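Local atomic coordinates of probable ABC transporter phosphite binding protein PhnD1 (Prochlorococcus marinus str. MIT 9301, PDB entry 5LQ5), a protein that binds inorganic phosphite strongly, and methylphosphonate and phosphate only very weakly, probably as the solute-binding component of an ABC transporter. Residues S106-L111 against L137-V142; K4-G9 against K32-E37. All blocks are in the same frame, centred on the assembly; numbering follows the deposited sequence.

Contact 1 of 2, residues S106-L111 against L137-V142; sequences SNIKGL and LNQAGV
Ala-140 puts its methyl group over the 3-10 turn of 108-111. Its CB lies 3.4 Å from the carbonyl O of Ile-108 and 3.8 Å from CB of Leu-111. That carbonyl also accepts the backbone N-H of Leu-111, so the methyl packs beside a bonded oxygen. Leu-111 reaches further along the helix end. Its CD1 comes to 3.9 Å from N of Leu-137, and its CB sits 4.2 Å from CD2 of Leu-137. The Leu-137 side chain starts out away from the turn, but its end comes back to it. Ile-108 meets Gln-139 at the solvent-facing edge. With CG1 anti to the backbone N (chi1 -168°), CD1 reaches OE1 of Gln-139 at 3.5 Å; the two side chains cross at about a right angle. CG2 of Val-142 lies against the carbonyl O of Leu-111 at 3.6 Å.

No hydrogen bond joins the segments, and each is shaped by its own bonds. Asn-107 OD1 takes the N-H of Lys-109 in an Asx turn, with the donor above the carbonyl plane. Gly-141, with positive phi, closes helix 127-139 in a Schellman motif. Ala-140 O accepts a hydrogen bond from NZ of Lys-112. The contact thus joins the loop between strands 92-97 and 119-121 to the C-terminal end of helix 127-139. On the sheet side, Leu-111 packs on Phe-94 of strand 92-97 and on Phe-197 and Trp-198 of strand 194-199.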
loop_
_atom_site.group_PDB
_atom_site.type_symbol
_atom_site.label_atom_id
_atom_site.label_comp_id
_atom_site.label_asym_id
_atom_site.label_seq_id
_atom_site.Cartn_x
_atom_site.Cartn_y
_atom_site.Cartn_z
ATOM N N SER A 106 -9.316 -6.328 22.128
ATOM C CA SER A 106 -7.964 -6.917 22.323
ATOM C C SER A 106 -7.895 -8.372 21.857
ATOM O O SER A 106 -6.933 -9.086 22.129
ATOM C CB SER A 106 -7.556 -6.828 23.800
ATOM O OG SER A 106 -8.553 -7.418 24.616
ATOM N N ASN A 107 -8.933 -8.790 21.150
ATOM C CA ASN A 107 -9.023 -10.128 20.567
ATOM C C ASN A 107 -9.801 -10.048 19.255
ATOM O O ASN A 107 -10.772 -9.301 19.153
ATOM C CB ASN A 107 -9.731 -11.104 21.505
ATOM C CG ASN A 107 -9.714 -12.524 20.982
ATOM O OD1 ASN A 107 -10.700 -13.000 20.399
ATOM N ND2 ASN A 107 -8.580 -13.197 21.149
ATOM N N ILE A 108 -9.378 -10.836 18.270
ATOM C CA ILE A 108 -10.025 -10.865 16.945
ATOM C C ILE A 108 -11.551 -11.118 16.982
ATOM O O ILE A 108 -12.297 -10.595 16.159
ATOM C CB ILE A 108 -9.354 -11.901 15.997
ATOM C CG1 ILE A 108 -9.826 -11.736 14.544
ATOM C CG2 ILE A 108 -9.603 -13.334 16.451
ATOM C CD1 ILE A 108 -9.009 -12.533 13.562
ATOM N N LYS A 109 -12.016 -11.920 17.935
ATOM C CA LYS A 109 -13.464 -12.267 18.027
ATOM C C LYS A 109 -14.377 -11.042 18.281
ATOM O O LYS A 109 -15.574 -11.042 17.915
ATOM C CB LYS A 109 -13.708 -13.338 19.105
ATOM C CG LYS A 109 -12.989 -14.664 18.878
ATOM C CD LYS A 109 -13.763 -15.637 18.006
ATOM C CE LYS A 109 -13.228 -17.056 18.185
ATOM N NZ LYS A 109 -14.010 -18.065 17.424
ATOM N N GLY A 110 -13.780 -9.994 18.846
ATOM C CA GLY A 110 -14.432 -8.689 19.078
ATOM C C GLY A 110 -14.880 -7.969 17.806
ATOM O O GLY A 110 -15.698 -7.037 17.832
ATOM N N LEU A 111 -14.331 -8.380 16.670
ATOM C CA LEU A 111 -14.775 -7.812 15.380
ATOM C C LEU A 111 -16.261 -8.056 15.094
ATOM O O LEU A 111 -16.845 -7.357 14.293
ATOM C CB LEU A 111 -13.940 -8.352 14.206
ATOM C CG LEU A 111 -12.492 -7.892 14.143
ATOM C CD1 LEU A 111 -11.810 -8.633 12.979
ATOM C CD2 LEU A 111 -12.353 -6.391 13.994
ATOM N N LEU A 137 -11.814 -10.352 9.484
ATOM C CA LEU A 137 -13.266 -10.273 9.733
ATOM C C LEU A 137 -13.892 -11.662 9.612
ATOM O O LEU A 137 -14.641 -12.132 10.484
ATOM C CB LEU A 137 -13.950 -9.316 8.756
ATOM C CG LEU A 137 -13.782 -7.837 9.112
ATOM C CD1 LEU A 137 -14.005 -6.950 7.900
ATOM C CD2 LEU A 137 -14.731 -7.432 10.229
ATOM N N ASN A 138 -13.553 -12.337 8.525
ATOM C CA ASN A 138 -14.067 -13.686 8.243
ATOM C C ASN A 138 -13.684 -14.688 9.322
ATOM O O ASN A 138 -14.488 -15.524 9.703
ATOM C CB ASN A 138 -13.615 -14.196 6.878
ATOM C CG ASN A 138 -14.270 -13.485 5.700
ATOM O OD1 ASN A 138 -15.170 -12.636 5.817
ATOM N ND2 ASN A 138 -13.776 -13.803 4.542
ATOM N N GLN A 139 -12.481 -14.566 9.846
ATOM C CA GLN A 139 -12.034 -15.436 10.951
ATOM C C GLN A 139 -12.867 -15.227 12.206
ATOM O O GLN A 139 -13.119 -16.173 12.939
ATOM C CB GLN A 139 -10.573 -15.198 11.262
ATOM C CG GLN A 139 -9.642 -15.861 10.247
ATOM C CD GLN A 139 -8.186 -15.790 10.639
ATOM O OE1 GLN A 139 -7.737 -14.816 11.249
ATOM N NE2 GLN A 139 -7.430 -16.826 10.287
ATOM N N ALA A 140 -13.304 -13.989 12.414
ATOM C CA ALA A 140 -14.275 -13.625 13.509
ATOM C C ALA A 140 -15.768 -13.960 13.233
ATOM O O ALA A 140 -16.642 -13.659 14.059
ATOM C CB ALA A 140 -14.158 -12.143 13.813
ATOM N N GLY A 141 -16.052 -14.554 12.082
ATOM C CA GLY A 141 -17.428 -14.847 11.657
ATOM C C GLY A 141 -18.195 -13.697 11.052
ATOM O O GLY A 141 -19.418 -13.788 10.913
ATOM N N VAL A 142 -17.465 -12.630 10.685
ATOM C CA VAL A 142 -18.059 -11.443 10.056
ATOM C C VAL A 142 -17.802 -11.510 8.542
ATOM O O VAL A 142 -16.638 -11.620 8.102
ATOM C CB VAL A 142 -17.542 -10.104 10.635
ATOM C CG1 VAL A 142 -18.311 -8.933 10.040
ATOM C CG2 VAL A 142 -17.626 -10.114 12.167
#

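Contact 2 of 2, residues K4-G9 against K32-E37; sequences KVLKVG and KQLDVE
Lys-4 and Glu-37 are joined through one water where the chain of a beta-alpha-beta unit passes from its helix into its second strand. The unit is strand 5-10, helix 16-34 and strand 37-40, with 5-10 and 37-40 parallel neighbours and 37-40 at the edge of the sheet. The water donates to Lys-4 O and accepts from Glu-37 N at 2.8 Å. It thus bridges the two backbones just ahead of the direct bond.

Val-5 follows, with its side chain on the same face of the sheet as Glu-37. The two side chains cross obliquely. CG2 of Val-5 is 3.8 Å from OE1 of Glu-37, an apolar methyl beside a carboxylate oxygen. Val-5 also packs on Lys-39 of the edge strand.

Leu-6 makes the direct backbone link: its N-H points to Glu-37 O at 2.9 Å, close to straight at 164°. Its side chain turns toward the end of helix 16-34. CG is anti to the backbone N (chi1 -173°), and CD2 meets CD1 of Leu-34 at 4.4 Å. Phe-218 of helix 214-218 touches both Leu-6 and Val-36, while Leu-34 also packs on helix 222-231. Between helix and strand the chain turns at Asp-35, which has positive phi.

Lys-7 points away from 32-37, and its backbone N-H bonds OD2 of Asp-59. Its side chain folds back along its own strand, and NZ bonds Val-5 O at 3.1 Å.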
loop_
_atom_site.group_PDB
_atom_site.type_symbol
_atom_site.label_atom_id
_atom_site.label_comp_id
_atom_site.label_asym_id
_atom_site.label_seq_id
_atom_site.Cartn_x
_atom_site.Cartn_y
_atom_site.Cartn_z
ATOM N N LYS A 4 13.605 5.735 -23.281
ATOM C CA LYS A 4 14.801 6.227 -22.582
ATOM C C LYS A 4 14.497 6.926 -21.259
ATOM O O LYS A 4 15.408 7.323 -20.547
ATOM C CB LYS A 4 15.695 7.090 -23.470
ATOM C CG LYS A 4 16.987 7.500 -22.754
ATOM C CD LYS A 4 17.981 8.304 -23.575
ATOM C CE LYS A 4 19.199 8.694 -22.729
ATOM N NZ LYS A 4 20.252 9.488 -23.426
ATOM N N VAL A 5 13.227 7.052 -20.919
ATOM C CA VAL A 5 12.827 7.592 -19.616
ATOM C C VAL A 5 12.429 6.431 -18.698
ATOM O O VAL A 5 11.606 5.556 -19.087
ATOM C CB VAL A 5 11.630 8.533 -19.750
ATOM C CG1 VAL A 5 11.216 9.065 -18.385
ATOM C CG2 VAL A 5 11.956 9.689 -20.695
ATOM N N LEU A 6 13.002 6.414 -17.498
ATOM C CA LEU A 6 12.617 5.455 -16.453
ATOM C C LEU A 6 11.368 6.018 -15.737
ATOM O O LEU A 6 11.419 7.040 -15.091
ATOM C CB LEU A 6 13.743 5.211 -15.421
ATOM C CG LEU A 6 13.494 4.102 -14.393
ATOM C CD1 LEU A 6 13.570 2.716 -15.017
ATOM C CD2 LEU A 6 14.497 4.193 -13.244
ATOM N N LYS A 7 10.276 5.287 -15.831
ATOM C CA LYS A 7 8.958 5.767 -15.426
ATOM C C LYS A 7 8.595 5.081 -14.119
ATOM O O LYS A 7 8.518 3.869 -14.046
ATOM C CB LYS A 7 7.935 5.479 -16.525
ATOM C CG LYS A 7 8.238 6.194 -17.853
ATOM C CD LYS A 7 7.346 5.683 -18.978
ATOM C CE LYS A 7 8.104 5.618 -20.295
ATOM N NZ LYS A 7 9.034 4.459 -20.344
ATOM N N VAL A 8 8.472 5.890 -13.082
ATOM C CA VAL A 8 8.148 5.490 -11.721
ATOM C C VAL A 8 6.655 5.630 -11.494
ATOM O O VAL A 8 6.033 6.613 -11.891
ATOM C CB VAL A 8 8.944 6.312 -10.685
ATOM C CG1 VAL A 8 8.504 6.068 -9.242
ATOM C CG2 VAL A 8 10.441 6.032 -10.805
ATOM N N GLY A 9 6.064 4.599 -10.915
ATOM C CA GLY A 9 4.641 4.617 -10.538
ATOM C C GLY A 9 4.444 4.117 -9.106
ATOM O O GLY A 9 5.398 3.673 -8.417
ATOM N N LYS A 32 19.812 11.340 -10.398
ATOM C CA LYS A 32 21.183 11.798 -10.091
ATOM C C LYS A 32 22.179 10.623 -10.032
ATOM O O LYS A 32 23.263 10.678 -10.607
ATOM C CB LYS A 32 21.224 12.561 -8.778
ATOM C CG LYS A 32 20.705 13.988 -8.868
ATOM C CD LYS A 32 20.840 14.711 -7.537
ATOM C CE LYS A 32 20.023 15.995 -7.516
ATOM N NZ LYS A 32 19.962 16.594 -6.159
ATOM N N GLN A 33 21.790 9.558 -9.337
ATOM C CA GLN A 33 22.664 8.393 -9.130
ATOM C C GLN A 33 22.807 7.474 -10.331
ATOM O O GLN A 33 23.885 6.902 -10.552
ATOM C CB GLN A 33 22.230 7.579 -7.940
ATOM C CG GLN A 33 22.349 8.306 -6.610
ATOM C CD GLN A 33 22.427 7.345 -5.420
ATOM O OE1 GLN A 33 23.151 6.339 -5.452
ATOM N NE2 GLN A 33 21.641 7.613 -4.385
ATOM N N LEU A 34 21.726 7.300 -11.076
ATOM C CA LEU A 34 21.730 6.460 -12.299
ATOM C C LEU A 34 22.089 7.162 -13.601
ATOM O O LEU A 34 22.337 6.503 -14.604
ATOM C CB LEU A 34 20.361 5.783 -12.491
ATOM C CG LEU A 34 19.988 4.893 -11.309
ATOM C CD1 LEU A 34 18.525 4.494 -11.395
ATOM C CD2 LEU A 34 20.887 3.676 -11.174
ATOM N N ASP A 35 22.101 8.489 -13.578
ATOM C CA ASP A 35 22.437 9.314 -14.766
ATOM C C ASP A 35 21.495 8.982 -15.944
ATOM O O ASP A 35 21.915 8.781 -17.080
ATOM C CB ASP A 35 23.927 9.079 -15.134
ATOM C CG ASP A 35 24.341 9.681 -16.484
ATOM O OD1 ASP A 35 23.589 10.439 -17.134
ATOM O OD2 ASP A 35 25.454 9.376 -16.915
ATOM N N VAL A 36 20.207 8.906 -15.649
ATOM C CA VAL A 36 19.175 8.758 -16.677
ATOM C C VAL A 36 17.985 9.623 -16.236
ATOM O O VAL A 36 17.873 9.984 -15.054
ATOM C CB VAL A 36 18.723 7.292 -16.908
ATOM C CG1 VAL A 36 19.894 6.410 -17.356
ATOM C CG2 VAL A 36 18.069 6.728 -15.651
ATOM N N GLU A 37 17.127 9.948 -17.200
ATOM C CA GLU A 37 15.855 10.648 -16.947
ATOM C C GLU A 37 14.910 9.720 -16.202
ATOM O O GLU A 37 14.721 8.574 -16.605
ATOM C CB GLU A 37 15.175 11.126 -18.232
ATOM C CG GLU A 37 15.350 12.614 -18.501
ATOM C CD GLU A 37 14.348 13.135 -19.510
ATOM O OE1 GLU A 37 14.325 12.602 -20.637
ATOM O OE2 GLU A 37 13.584 14.066 -19.174
HETATM O O HOH W 1 17.621 9.001 -19.834
#

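The two contacts lie on opposite sides of the chain's centre, each about 23 Å from it. Their centres are 45 Å apart and their nearest atoms about 27 Å, so they do not touch. Contact 2 includes strand 5-10 of one sheet; contact 1 has no strand and packs against strands 92-97 and 194-199 of the other. The two-lobed build is that of a periplasmic binding protein, with phosphite held between the lobes. Neither contact includes a residue of the phosphite pocket. Contact 1 is nevertheless tied to it through helix 127-139: Thr-127 and Ser-128 at its start line the pocket, while its far end forms the contact.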